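Local coordinates for protein inositol 2-dehydrogenase/D-chiro-inositol 3-dehydrogenase (Lactobacillus casei, PDB 4MIY) that oxidises myo-inositol and D-chiro-inositol to keto-inositols, using NAD as the hydride acceptor, at residues Gly11-Gly14 against Arg15-Ile18; Val72-Phe75 against Gly76-Glu80; Ala161-Ser165 against Asn166-Ile170; Asn276-Ile279 against Gln280-Asn283; Ile290-Ala294 against Lys295-Pro299. All blocks are in the same frame, centred on the assembly; numbering follows the deposited sequence.

Contact 1: Gly11-Gly14 against Arg15-Ile18. With NAD (nicotinamide-adenine-dinucleotide), chain E.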
# COMPACT_ATOMS: atom_id res chain seq x y z
N GLY A 11 39.28 9.11 -1.95
CA GLY A 11 38.36 10.18 -1.67
C GLY A 11 37.13 9.61 -1.00
O GLY A 11 37.22 8.71 -0.24
N ALA A 12 35.99 10.21 -1.29
CA ALA A 12 34.74 9.81 -0.68
C ALA A 12 34.39 8.32 -0.88
O ALA A 12 34.17 7.63 0.05
CB ALA A 12 33.62 10.69 -1.21
N MET A 13 34.32 7.91 -2.12
CA MET A 13 33.90 6.57 -2.44
C MET A 13 35.04 5.61 -2.17
O MET A 13 34.84 4.50 -1.75
CB MET A 13 33.40 6.51 -3.87
CG MET A 13 32.76 5.22 -4.30
SD MET A 13 31.46 4.78 -3.12
CE MET A 13 30.45 3.75 -4.14
N GLY A 14 36.26 6.08 -2.37
CA GLY A 14 37.42 5.29 -2.01
C GLY A 14 37.45 4.94 -0.55
O GLY A 14 37.72 3.82 -0.19
N ARG A 15 37.18 5.90 0.29
CA ARG A 15 37.17 5.64 1.70
C ARG A 15 36.01 4.76 2.11
O ARG A 15 36.10 4.00 3.03
CB ARG A 15 37.08 6.94 2.48
CG ARG A 15 38.36 7.76 2.51
CD ARG A 15 38.08 9.20 3.04
NE ARG A 15 37.76 9.24 4.43
CZ ARG A 15 38.65 9.28 5.41
NH1 ARG A 15 39.93 9.30 5.13
NH2 ARG A 15 38.26 9.31 6.65
N ALA A 16 34.90 4.91 1.42
CA ALA A 16 33.75 4.08 1.70
C ALA A 16 33.97 2.62 1.31
O ALA A 16 33.53 1.76 1.99
CB ALA A 16 32.53 4.64 1.01
N HIS A 17 34.69 2.39 0.23
CA HIS A 17 35.11 1.04 -0.12
C HIS A 17 36.13 0.47 0.87
O HIS A 17 36.09 -0.66 1.20
CB HIS A 17 35.66 0.98 -1.52
CG HIS A 17 34.61 0.94 -2.58
ND1 HIS A 17 33.45 0.23 -2.43
CD2 HIS A 17 34.57 1.49 -3.81
CE1 HIS A 17 32.72 0.37 -3.51
NE2 HIS A 17 33.38 1.11 -4.37
N ILE A 18 37.05 1.31 1.33
CA ILE A 18 37.96 0.89 2.38
C ILE A 18 37.23 0.50 3.64
O ILE A 18 37.54 -0.48 4.24
CB ILE A 18 39.00 1.99 2.70
CG1 ILE A 18 39.92 2.17 1.51
CG2 ILE A 18 39.73 1.70 4.00
CD1 ILE A 18 40.88 3.31 1.67
PA NAD E . 36.38 12.23 -4.91
O1A NAD E . 36.75 13.39 -5.69
O2A NAD E . 36.00 12.32 -3.58
O5B NAD E . 37.61 11.25 -4.73
C5B NAD E . 38.45 10.86 -5.73
C4B NAD E . 39.87 10.71 -5.17
O4B NAD E . 40.69 10.35 -6.26
C3B NAD E . 40.52 12.00 -4.70
O3B NAD E . 41.09 11.81 -3.47
C2B NAD E . 41.54 12.34 -5.75
O2B NAD E . 42.65 13.04 -5.24
C1B NAD E . 41.97 11.00 -6.21
N9A NAD E . 42.53 10.95 -7.54
C8A NAD E . 42.19 11.60 -8.60
N7A NAD E . 42.87 11.23 -9.67
C5A NAD E . 43.70 10.28 -9.28
C6A NAD E . 44.74 9.46 -9.86
N6A NAD E . 45.07 9.50 -11.13
N1A NAD E . 45.32 8.58 -9.07
C2A NAD E . 45.06 8.47 -7.82
N3A NAD E . 44.16 9.21 -7.21
C4A NAD E . 43.46 10.11 -7.89
O3 NAD E . 35.35 11.48 -5.84
PN NAD E . 34.44 10.17 -5.46
O1N NAD E . 33.09 10.62 -5.15
O2N NAD E . 35.01 9.49 -4.35
O5D NAD E . 34.29 9.40 -6.76
C5D NAD E . 35.33 8.54 -7.17
C4D NAD E . 34.86 7.59 -8.23
O4D NAD E . 33.83 6.81 -7.65
C3D NAD E . 34.30 8.32 -9.41
O3D NAD E . 34.60 7.57 -10.54
C2D NAD E . 32.81 8.27 -9.09
O2D NAD E . 32.13 8.33 -10.28
C1D NAD E . 32.68 6.91 -8.45
N1N NAD E . 31.46 6.80 -7.64
C2N NAD E . 30.58 5.83 -7.90
C3N NAD E . 29.40 5.69 -7.21
C7N NAD E . 28.44 4.57 -7.54
O7N NAD E . 28.79 3.57 -8.07
N7N NAD E . 27.24 4.75 -7.16
C4N NAD E . 29.16 6.56 -6.17
C5N NAD E . 30.10 7.54 -5.92
C6N NAD E . 31.23 7.63 -6.68
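Gly11 caps helix 12-24, whose first turns run from Ala12 to Ile18, and each residue from Arg15 to Ile18 sends one backbone bond to the carbonyl four places earlier. Arg15 N to Gly11 O, at 2.9 Å, closes the first turn, and Ile18 N to Gly14 O the last. The amides ahead of these bonds are spent on the cofactor: Ala12 N gives its hydrogen to NAD O2A, and Met13 N reaches NAD O2N at 2.8 Å in a nearly straight bond (173°). The positive end of the helix would favour these phosphates. Among the apolar contacts, Met13 turns its CG anti to the backbone N (chi1 -173°) and bends at the next bond, which carries CE to 3.7 Å from NAD C4N on the nicotinamide. Its SD sits above one face of the His17 imidazole, 4.6 Å from the ring centroid, a distant sulfur-aromatic contact. A flexible thioether suits a place between two rings. The polar ends leave the helix: His17 NE2 bonds to Glu96, while Arg15 lays its methylenes along Gly11 O and pairs with Asp47. A side chain at Gly11 would probably run into NAD O5B. Gly11 and Gly14 fit the last two glycines of the GxGxxG fingerprint, and amides gripping a diphosphate at the first strand-turn-helix are the hallmark of the Rossmann fold.

Contact 2: Val72-Phe75 against Gly76-Glu80. With NAD (nicotinamide-adenine-dinucleotide), chain E.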
# COMPACT_ATOMS: atom_id res chain seq x y z
N VAL A 72 39.89 0.78 -8.17
CA VAL A 72 40.16 2.06 -8.81
C VAL A 72 39.02 3.01 -8.54
O VAL A 72 37.95 2.83 -9.06
CB VAL A 72 40.33 1.94 -10.27
CG1 VAL A 72 40.77 3.25 -10.85
CG2 VAL A 72 41.26 0.82 -10.64
N VAL A 73 39.28 3.98 -7.71
CA VAL A 73 38.26 4.88 -7.22
C VAL A 73 38.65 6.35 -7.32
O VAL A 73 38.31 7.13 -6.50
CB VAL A 73 37.86 4.54 -5.77
CG1 VAL A 73 36.43 4.94 -5.49
CG2 VAL A 73 38.03 3.05 -5.48
N SER A 74 39.39 6.67 -8.36
CA SER A 74 39.90 8.00 -8.63
C SER A 74 38.86 8.78 -9.43
O SER A 74 37.77 8.30 -9.61
CB SER A 74 41.21 7.87 -9.37
OG SER A 74 41.11 7.11 -10.51
N PHE A 75 39.19 9.96 -9.92
CA PHE A 75 38.29 10.67 -10.79
C PHE A 75 37.96 9.81 -11.97
O PHE A 75 38.76 9.04 -12.41
CB PHE A 75 38.89 11.98 -11.35
CG PHE A 75 39.32 13.00 -10.31
CD1 PHE A 75 38.70 13.13 -9.11
CD2 PHE A 75 40.37 13.87 -10.61
CE1 PHE A 75 39.09 14.06 -8.23
CE2 PHE A 75 40.76 14.79 -9.73
CZ PHE A 75 40.13 14.90 -8.53
N GLY A 76 36.76 9.93 -12.50
CA GLY A 76 36.39 9.13 -13.63
C GLY A 76 37.34 9.17 -14.82
O GLY A 76 37.64 8.16 -15.41
N GLY A 77 37.78 10.37 -15.18
CA GLY A 77 38.68 10.56 -16.31
C GLY A 77 40.02 9.88 -16.15
O GLY A 77 40.75 9.74 -17.08
N ALA A 78 40.29 9.44 -14.94
CA ALA A 78 41.55 8.83 -14.62
C ALA A 78 41.50 7.30 -14.59
O ALA A 78 42.50 6.67 -14.32
CB ALA A 78 42.01 9.32 -13.32
N HIS A 79 40.34 6.73 -14.85
CA HIS A 79 40.21 5.30 -14.72
C HIS A 79 40.90 4.57 -15.81
O HIS A 79 41.57 3.60 -15.56
CB HIS A 79 38.75 4.87 -14.67
CG HIS A 79 38.03 5.30 -13.44
ND1 HIS A 79 36.70 5.01 -13.23
CD2 HIS A 79 38.44 5.98 -12.35
CE1 HIS A 79 36.33 5.50 -12.07
NE2 HIS A 79 37.36 6.11 -11.52
N GLU A 80 40.73 5.06 -17.03
CA GLU A 80 41.14 4.36 -18.20
C GLU A 80 42.60 3.97 -18.19
O GLU A 80 42.94 2.87 -18.51
CB GLU A 80 40.88 5.21 -19.43
CG GLU A 80 41.25 4.56 -20.72
CD GLU A 80 41.50 5.59 -21.79
OE1 GLU A 80 41.03 6.74 -21.59
OE2 GLU A 80 42.14 5.27 -22.80
PA NAD E . 36.38 12.23 -4.91
O1A NAD E . 36.75 13.39 -5.69
O2A NAD E . 36.00 12.32 -3.58
O5B NAD E . 37.61 11.25 -4.73
C5B NAD E . 38.45 10.86 -5.73
C4B NAD E . 39.87 10.71 -5.17
O4B NAD E . 40.69 10.35 -6.26
C3B NAD E . 40.52 12.00 -4.70
O3B NAD E . 41.09 11.81 -3.47
C2B NAD E . 41.54 12.34 -5.75
O2B NAD E . 42.65 13.04 -5.24
C1B NAD E . 41.97 11.00 -6.21
N9A NAD E . 42.53 10.95 -7.54
C8A NAD E . 42.19 11.60 -8.60
N7A NAD E . 42.87 11.23 -9.67
C5A NAD E . 43.70 10.28 -9.28
C6A NAD E . 44.74 9.46 -9.86
N6A NAD E . 45.07 9.50 -11.13
N1A NAD E . 45.32 8.58 -9.07
C2A NAD E . 45.06 8.47 -7.82
N3A NAD E . 44.16 9.21 -7.21
C4A NAD E . 43.46 10.11 -7.89
O3 NAD E . 35.35 11.48 -5.84
PN NAD E . 34.44 10.17 -5.46
O1N NAD E . 33.09 10.62 -5.15
O2N NAD E . 35.01 9.49 -4.35
O5D NAD E . 34.29 9.40 -6.76
C5D NAD E . 35.33 8.54 -7.17
C4D NAD E . 34.86 7.59 -8.23
O4D NAD E . 33.83 6.81 -7.65
C3D NAD E . 34.30 8.32 -9.41
O3D NAD E . 34.60 7.57 -10.54
C2D NAD E . 32.81 8.27 -9.09
O2D NAD E . 32.13 8.33 -10.28
C1D NAD E . 32.68 6.91 -8.45
N1N NAD E . 31.46 6.80 -7.64
C2N NAD E . 30.58 5.83 -7.90
C3N NAD E . 29.40 5.69 -7.21
C7N NAD E . 28.44 4.57 -7.54
O7N NAD E . 28.79 3.57 -8.07
N7N NAD E . 27.24 4.75 -7.16
C4N NAD E . 29.16 6.56 -6.17
C5N NAD E . 30.10 7.54 -5.92
C6N NAD E . 31.23 7.63 -6.68
O HOH W 1 43.59 6.36 -11.27
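His79 reaches back over the turn to Ser74, where its NE2 donates to Ser74 O at 2.9 Å. The donor stands well above the carbonyl plane, 55° out of it, and this bond works with a second one from ND1 to Pro98 O to fix the imidazole's rotation. Around the ring the packing is close. Gly76 CA lies 3.8 Å over the centre of one face, and Val72 CG1 meets His79 CD2 at 3.9 Å. Ser74 OG, set between its backbone N and carbonyl carbon (chi1 55°), comes to the ring edge, in its plane, and His79 CE1 is 3.1 Å from the ribose oxygen NAD O3D. Ala78 N closes the turn on Phe75 O, and the small methyl of Ala78 fits beside Ser74 OG. The other side is looser and wetter. Ser74 OG touches water 1 at 2.7 Å, and that water donates to Ala78 O, bridging the Ser74 hydroxyl to the Ala78 carbonyl. Gly77 is exposed. Phe75, too, is largely exposed, yet its flat ring finds use against the cofactor: NAD C8A of the adenine rests 3.5 Å above its centre, while Ser74 CB approaches the same base at C5A. This is the loop that follows strand 69-72 in the Rossmann domain and leads into helix 79-86, and here it lines the adenosine and nicotinamide-ribose parts of the NAD site.

Contact 3: Ala161-Ser165 against Asn166-Ile170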
# COMPACT_ATOMS: atom_id res chain seq x y z
N ALA A 161 24.81 19.43 -6.03
CA ALA A 161 25.86 20.35 -5.66
C ALA A 161 26.11 21.33 -6.78
O ALA A 161 25.67 21.13 -7.89
CB ALA A 161 27.08 19.61 -5.35
N SER A 162 26.82 22.39 -6.43
CA SER A 162 27.21 23.45 -7.35
C SER A 162 27.92 22.98 -8.59
O SER A 162 27.78 23.56 -9.62
CB SER A 162 28.14 24.42 -6.61
OG SER A 162 27.52 24.83 -5.43
N ASN A 163 28.65 21.91 -8.46
CA ASN A 163 29.44 21.41 -9.53
C ASN A 163 28.73 20.46 -10.50
O ASN A 163 29.34 19.94 -11.39
CB ASN A 163 30.67 20.75 -8.92
CG ASN A 163 30.41 19.36 -8.50
OD1 ASN A 163 29.36 19.04 -8.03
ND2 ASN A 163 31.37 18.51 -8.71
N TYR A 164 27.44 20.26 -10.32
CA TYR A 164 26.70 19.29 -11.12
C TYR A 164 26.27 19.86 -12.44
O TYR A 164 25.56 20.80 -12.48
CB TYR A 164 25.50 18.78 -10.34
CG TYR A 164 24.76 17.59 -10.90
CD1 TYR A 164 23.84 17.74 -11.91
CD2 TYR A 164 24.94 16.32 -10.38
CE1 TYR A 164 23.16 16.66 -12.40
CE2 TYR A 164 24.24 15.24 -10.87
CZ TYR A 164 23.36 15.42 -11.86
OH TYR A 164 22.65 14.37 -12.35
N SER A 165 26.67 19.22 -13.52
CA SER A 165 26.47 19.77 -14.84
C SER A 165 25.40 19.03 -15.61
O SER A 165 25.00 17.97 -15.23
CB SER A 165 27.78 19.65 -15.61
OG SER A 165 28.09 18.31 -15.88
N ASN A 166 24.98 19.61 -16.72
CA ASN A 166 24.02 18.97 -17.58
C ASN A 166 24.47 17.58 -18.01
O ASN A 166 23.69 16.70 -18.12
CB ASN A 166 23.70 19.81 -18.82
CG ASN A 166 22.41 19.44 -19.45
OD1 ASN A 166 21.41 19.37 -18.78
ND2 ASN A 166 22.42 19.18 -20.73
N GLU A 167 25.76 17.44 -18.26
CA GLU A 167 26.30 16.19 -18.72
C GLU A 167 26.28 15.13 -17.63
O GLU A 167 26.14 13.98 -17.91
CB GLU A 167 27.69 16.44 -19.25
CG GLU A 167 27.71 17.35 -20.50
CD GLU A 167 27.55 18.91 -20.28
OE1 GLU A 167 27.65 19.45 -19.18
OE2 GLU A 167 27.30 19.59 -21.27
N MET A 168 26.41 15.55 -16.39
CA MET A 168 26.36 14.65 -15.26
C MET A 168 24.99 14.03 -15.04
O MET A 168 24.89 13.01 -14.42
CB MET A 168 26.83 15.35 -14.01
CG MET A 168 28.34 15.49 -13.98
SD MET A 168 29.01 16.78 -12.96
CE MET A 168 28.64 16.19 -11.37
N ALA A 169 23.96 14.63 -15.59
CA ALA A 169 22.67 14.01 -15.57
C ALA A 169 22.74 12.67 -16.26
O ALA A 169 22.03 11.78 -15.92
CB ALA A 169 21.63 14.88 -16.23
N ILE A 170 23.61 12.57 -17.25
CA ILE A 170 23.87 11.30 -17.90
C ILE A 170 24.96 10.51 -17.16
O ILE A 170 24.74 9.44 -16.71
CB ILE A 170 24.29 11.48 -19.39
CG1 ILE A 170 23.32 12.34 -20.17
CG2 ILE A 170 24.47 10.14 -20.08
CD1 ILE A 170 21.90 11.96 -20.07
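Tyr164 and Ser165 run extended toward Met168, where the chain coils into helix 168-185; just upstream, Ala161 to Tyr164 make a type I beta turn. Ser165 and Met168 are joined by a capping box. Met168 N donates to Ser165 OG at 3.3 Å and, weakly, to Ser165 O. Serine suits this place because its short hydroxyl, set between backbone N and carbonyl carbon (chi1 68°), can curl over the helix start. The return bond of the box is unusual: Ser165 N makes a weak hydrogen bond to the sulfur Met168 SD, 3.4 Å away. The Met168 side chain also crosses Tyr164. Its CB stands 4.0 Å from the centroid of the phenol ring, 7° off the normal, a CH-pi contact, and its CE reaches Tyr164 CD2 at 3.8 Å; SD lies obliquely to the same ring. Tyr164 presents this face because CG is anti to its backbone N (chi1 -169°), which sends the hydroxyl past Ala169 CA to bond with Thr173 OG1. With an alanine at Tyr164, Met168 CB would probably lose the aromatic face it packs on, and Thr173 its hydroxyl partner. Asn166, buried, ties the chain entering the helix to His209 N and Tyr196 OH. The loop follows strand 148-156, the ring of Tyr164 touches Leu208 and Val230, and Ile170 packs on helix 304-323.

Contact 4: Asn276-Ile279 against Gln280-Asn283. With NAD (nicotinamide-adenine-dinucleotide), chain E.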
# COMPACT_ATOMS: atom_id res chain seq x y z
N ASN A 276 22.52 5.98 1.44
CA ASN A 276 21.85 5.09 2.31
C ASN A 276 20.97 4.11 1.52
O ASN A 276 20.90 2.98 1.86
CB ASN A 276 21.08 5.86 3.34
CG ASN A 276 21.98 6.59 4.31
OD1 ASN A 276 23.17 6.34 4.38
ND2 ASN A 276 21.41 7.50 5.06
N ARG A 277 20.37 4.57 0.44
CA ARG A 277 19.52 3.71 -0.38
C ARG A 277 20.22 2.49 -0.90
O ARG A 277 19.67 1.47 -0.98
CB ARG A 277 18.91 4.51 -1.54
CG ARG A 277 18.15 3.71 -2.57
CD ARG A 277 16.89 3.00 -2.01
NE ARG A 277 16.23 2.20 -3.01
CZ ARG A 277 16.60 0.98 -3.34
NH1 ARG A 277 17.61 0.41 -2.73
NH2 ARG A 277 15.96 0.31 -4.25
N PHE A 278 21.49 2.64 -1.22
CA PHE A 278 22.24 1.59 -1.89
C PHE A 278 23.34 0.94 -1.06
O PHE A 278 24.13 0.22 -1.57
CB PHE A 278 22.67 2.02 -3.31
CG PHE A 278 21.52 2.11 -4.28
CD1 PHE A 278 20.81 1.00 -4.63
CD2 PHE A 278 21.11 3.31 -4.80
CE1 PHE A 278 19.76 1.06 -5.47
CE2 PHE A 278 20.07 3.36 -5.65
CZ PHE A 278 19.39 2.24 -5.99
N ILE A 279 23.33 1.17 0.24
CA ILE A 279 24.27 0.55 1.16
C ILE A 279 24.35 -0.96 0.94
O ILE A 279 25.40 -1.51 0.84
CB ILE A 279 23.93 0.80 2.65
CG1 ILE A 279 24.29 2.20 3.11
CG2 ILE A 279 24.72 -0.13 3.54
CD1 ILE A 279 23.75 2.57 4.49
N GLN A 280 23.20 -1.60 0.84
CA GLN A 280 23.15 -3.04 0.68
C GLN A 280 23.77 -3.46 -0.63
O GLN A 280 24.54 -4.38 -0.66
CB GLN A 280 21.71 -3.57 0.79
CG GLN A 280 21.54 -5.01 0.43
CD GLN A 280 21.14 -5.24 -1.00
OE1 GLN A 280 20.17 -4.72 -1.47
NE2 GLN A 280 21.92 -6.03 -1.69
N ALA A 281 23.43 -2.79 -1.70
CA ALA A 281 23.95 -3.16 -3.00
C ALA A 281 25.46 -3.02 -3.07
O ALA A 281 26.11 -3.86 -3.58
CB ALA A 281 23.28 -2.37 -4.07
N TYR A 282 25.99 -1.96 -2.49
CA TYR A 282 27.42 -1.82 -2.43
C TYR A 282 28.09 -2.93 -1.66
O TYR A 282 29.07 -3.46 -2.08
CB TYR A 282 27.87 -0.46 -1.86
CG TYR A 282 27.48 0.77 -2.65
CD1 TYR A 282 27.84 0.93 -3.95
CD2 TYR A 282 26.83 1.80 -2.04
CE1 TYR A 282 27.50 2.06 -4.64
CE2 TYR A 282 26.47 2.91 -2.70
CZ TYR A 282 26.81 3.06 -4.01
OH TYR A 282 26.44 4.22 -4.64
N ASN A 283 27.54 -3.28 -0.53
CA ASN A 283 28.06 -4.36 0.25
C ASN A 283 28.03 -5.66 -0.53
O ASN A 283 29.01 -6.33 -0.61
CB ASN A 283 27.28 -4.52 1.54
CG ASN A 283 27.63 -3.47 2.56
OD1 ASN A 283 28.60 -2.79 2.46
ND2 ASN A 283 26.79 -3.34 3.55
PA NAD E . 36.38 12.23 -4.91
O1A NAD E . 36.75 13.39 -5.69
O2A NAD E . 36.00 12.32 -3.58
O5B NAD E . 37.61 11.25 -4.73
C5B NAD E . 38.45 10.86 -5.73
C4B NAD E . 39.87 10.71 -5.17
O4B NAD E . 40.69 10.35 -6.26
C3B NAD E . 40.52 12.00 -4.70
O3B NAD E . 41.09 11.81 -3.47
C2B NAD E . 41.54 12.34 -5.75
O2B NAD E . 42.65 13.04 -5.24
C1B NAD E . 41.97 11.00 -6.21
N9A NAD E . 42.53 10.95 -7.54
C8A NAD E . 42.19 11.60 -8.60
N7A NAD E . 42.87 11.23 -9.67
C5A NAD E . 43.70 10.28 -9.28
C6A NAD E . 44.74 9.46 -9.86
N6A NAD E . 45.07 9.50 -11.13
N1A NAD E . 45.32 8.58 -9.07
C2A NAD E . 45.06 8.47 -7.82
N3A NAD E . 44.16 9.21 -7.21
C4A NAD E . 43.46 10.11 -7.89
O3 NAD E . 35.35 11.48 -5.84
PN NAD E . 34.44 10.17 -5.46
O1N NAD E . 33.09 10.62 -5.15
O2N NAD E . 35.01 9.49 -4.35
O5D NAD E . 34.29 9.40 -6.76
C5D NAD E . 35.33 8.54 -7.17
C4D NAD E . 34.86 7.59 -8.23
O4D NAD E . 33.83 6.81 -7.65
C3D NAD E . 34.30 8.32 -9.41
O3D NAD E . 34.60 7.57 -10.54
C2D NAD E . 32.81 8.27 -9.09
O2D NAD E . 32.13 8.33 -10.28
C1D NAD E . 32.68 6.91 -8.45
N1N NAD E . 31.46 6.80 -7.64
C2N NAD E . 30.58 5.83 -7.90
C3N NAD E . 29.40 5.69 -7.21
C7N NAD E . 28.44 4.57 -7.54
O7N NAD E . 28.79 3.57 -8.07
N7N NAD E . 27.24 4.75 -7.16
C4N NAD E . 29.16 6.56 -6.17
C5N NAD E . 30.10 7.54 -5.92
C6N NAD E . 31.23 7.63 -6.68
O HOH W 2 20.63 -1.40 -1.96
O HOH W 3 20.34 -0.60 1.02
O HOH W 4 27.82 -0.44 1.89
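Tyr282 sets CG anti to the carbonyl carbon (chi1 -63°), which brings its CE2 to 4.0 Å from Phe278 CB across the first turn of helix 279-294, with Phe278 at its N-cap; Phe278's own torsion (chi1 -70°) swings its ring away toward Arg277. Tyr282 N bonds to Phe278 O almost in line with the carbonyl. Asn283 N makes the next such bond four residues back, to Ile279 O, where the Ile279 and Asn283 side chains run side by side. The Tyr282 ring projects to the cofactor: NAD N7N of the carboxamide lies at the ring edge, in its plane, only 2.7 Å from Tyr282 OH. A phenylalanine at Tyr282 would probably leave that carboxamide nitrogen without the oxygen beside it, and the nicotinamide less firmly placed. Phe278 cannot cap a helix through its side chain, and its ring serves packing instead, with Arg277 CG over one face and Phe278 CE1 3.5 Å above the Arg277 guanidinium plane. That arginine pairs with Asp130. Glutamine suits position Gln280, where one amide both donates and accepts, reaching Tyr129 O, Gln131 N and Thr284. With no polar side chain at the N-cap, waters meet the amides of Gln280 and Ala281. Ala281 N gives its hydrogen to water 2, and water 3 bridges the chain, accepting from Gln280 N at 3.0 Å and donating to Arg277 O.

Contact 5: Ile290-Ala294 against Lys295-Pro299. Unlike the reference sequence in segment 290-294: Glu292 (reference Gln).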
# COMPACT_ATOMS: atom_id res chain seq x y z
N ILE A 290 35.24 -9.85 -3.90
CA ILE A 290 36.20 -10.45 -3.01
C ILE A 290 36.10 -11.99 -2.98
O ILE A 290 37.09 -12.65 -3.04
CB ILE A 290 36.04 -9.89 -1.58
CG1 ILE A 290 36.43 -8.41 -1.52
CG2 ILE A 290 36.85 -10.70 -0.58
CD1 ILE A 290 37.80 -8.09 -2.04
N ASP A 291 34.90 -12.53 -2.90
CA ASP A 291 34.70 -13.95 -2.92
C ASP A 291 35.23 -14.63 -4.18
O ASP A 291 35.74 -15.70 -4.14
CB ASP A 291 33.22 -14.29 -2.78
CG ASP A 291 32.64 -13.99 -1.41
OD1 ASP A 291 33.34 -13.67 -0.46
OD2 ASP A 291 31.43 -14.12 -1.29
N GLU A 292 35.08 -13.98 -5.31
CA GLU A 292 35.63 -14.50 -6.53
C GLU A 292 37.15 -14.49 -6.52
O GLU A 292 37.76 -15.44 -6.90
CB GLU A 292 35.10 -13.73 -7.75
CG GLU A 292 33.65 -13.97 -8.04
CD GLU A 292 33.31 -15.41 -8.30
OE1 GLU A 292 32.57 -15.98 -7.52
OE2 GLU A 292 33.77 -15.96 -9.30
N VAL A 293 37.73 -13.41 -6.07
CA VAL A 293 39.16 -13.29 -6.02
C VAL A 293 39.71 -14.34 -5.10
O VAL A 293 40.69 -14.98 -5.40
CB VAL A 293 39.63 -11.91 -5.56
CG1 VAL A 293 41.10 -11.87 -5.53
CG2 VAL A 293 39.15 -10.87 -6.52
N ALA A 294 39.02 -14.55 -4.01
CA ALA A 294 39.49 -15.46 -3.00
C ALA A 294 39.60 -16.88 -3.53
O ALA A 294 40.42 -17.63 -3.07
CB ALA A 294 38.60 -15.41 -1.78
N LYS A 295 38.79 -17.25 -4.49
CA LYS A 295 38.90 -18.55 -5.06
C LYS A 295 39.59 -18.55 -6.42
O LYS A 295 39.58 -19.53 -7.11
CB LYS A 295 37.56 -19.28 -5.05
CG LYS A 295 36.47 -18.67 -5.78
CD LYS A 295 35.13 -19.33 -5.44
CE LYS A 295 34.05 -18.65 -6.20
NZ LYS A 295 32.67 -19.17 -6.06
N SER A 296 40.24 -17.43 -6.73
CA SER A 296 41.03 -17.29 -7.95
C SER A 296 40.19 -17.59 -9.19
O SER A 296 40.60 -18.25 -10.09
CB SER A 296 42.29 -18.16 -7.91
OG SER A 296 43.09 -17.82 -6.83
N GLU A 297 38.98 -17.06 -9.18
CA GLU A 297 38.08 -17.15 -10.30
C GLU A 297 37.69 -15.73 -10.78
O GLU A 297 37.68 -14.81 -10.03
CB GLU A 297 36.84 -17.99 -9.94
CG GLU A 297 37.15 -19.45 -9.76
CD GLU A 297 35.98 -20.32 -9.42
OE1 GLU A 297 34.88 -19.97 -9.79
OE2 GLU A 297 36.19 -21.37 -8.82
N PRO A 298 37.39 -15.60 -12.08
CA PRO A 298 37.03 -14.31 -12.62
C PRO A 298 35.76 -13.78 -11.98
O PRO A 298 34.93 -14.54 -11.61
CB PRO A 298 36.75 -14.62 -14.08
CG PRO A 298 37.47 -15.81 -14.35
CD PRO A 298 37.46 -16.61 -13.13
N PRO A 299 35.65 -12.47 -11.91
CA PRO A 299 34.43 -11.85 -11.41
C PRO A 299 33.26 -12.25 -12.24
O PRO A 299 33.38 -12.54 -13.37
CB PRO A 299 34.71 -10.36 -11.53
CG PRO A 299 36.10 -10.22 -11.73
CD PRO A 299 36.64 -11.47 -12.31
O HOH W 5 32.93 -18.31 -10.60
O HOH W 6 43.29 -15.02 -6.41
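Glu292 and Glu297 are joined by the backbone bond that closes helix 279-294, Glu297 N to Glu292 O at 3.1 Å. Inside it lies Ser296 N to Val293 O, 2.8 Å, with the donor 63° above the carbonyl plane; Lys295 N makes weak bonds to Asp291 O and Glu292 O. Water 6 joins Val293 O to Ser296 OG. The charged contacts gather on Glu292, where the reference sequence has glutamine. Bent at chi2 (-59°) and lying alongside Lys295, it makes a salt bridge from OE1 to Lys295 NZ at 3.5 Å. Its other oxygen, OE2, is 2.9 Å from Pro298 O; two acceptors make no bond, and their closeness is probably unfavourable. Glu297 OE1 comes within 4.2 Å of Glu292 OE2, and water 5 donates to both carboxylates, likely easing the crowding of negative oxygens. Apolar packing is slight between the segments, Glu292 CG resting near Pro299 CA; on the protein side Val293 and Pro299 press on Phe92, and the rigid prolines lead the chain away extended. Ser296 takes positive phi (55°), a conformation more usual for glycine but tolerated here, and the paired bonds define a Schellman motif, a classic C-terminal helix stop.

Overall arrangement
Contacts 1, 2 and 4 surround NAD, and half of their touching residues are buried; contacts 3 and 5, with fewer buried, mark helix ends about 35 Å apart between centres, contact 5 being the more exposed. Contacts 1 and 2 belong to the Rossmann domain and meet where Val73 CG1 packs on Gly14 N, 3.3 Å away. Contact 4 comes from the C-terminal domain yet touches contact 1 through Met13 CE and Tyr282 CE1, meeting beside the nicotinamide. It shares helix 279-294 with contact 5, at opposite ends. Chemistry follows place: backbone amides and glycines at the phosphates, rings beside adenine and nicotinamide, a serine-methionine cap in contact 3, charges with water in contact 5.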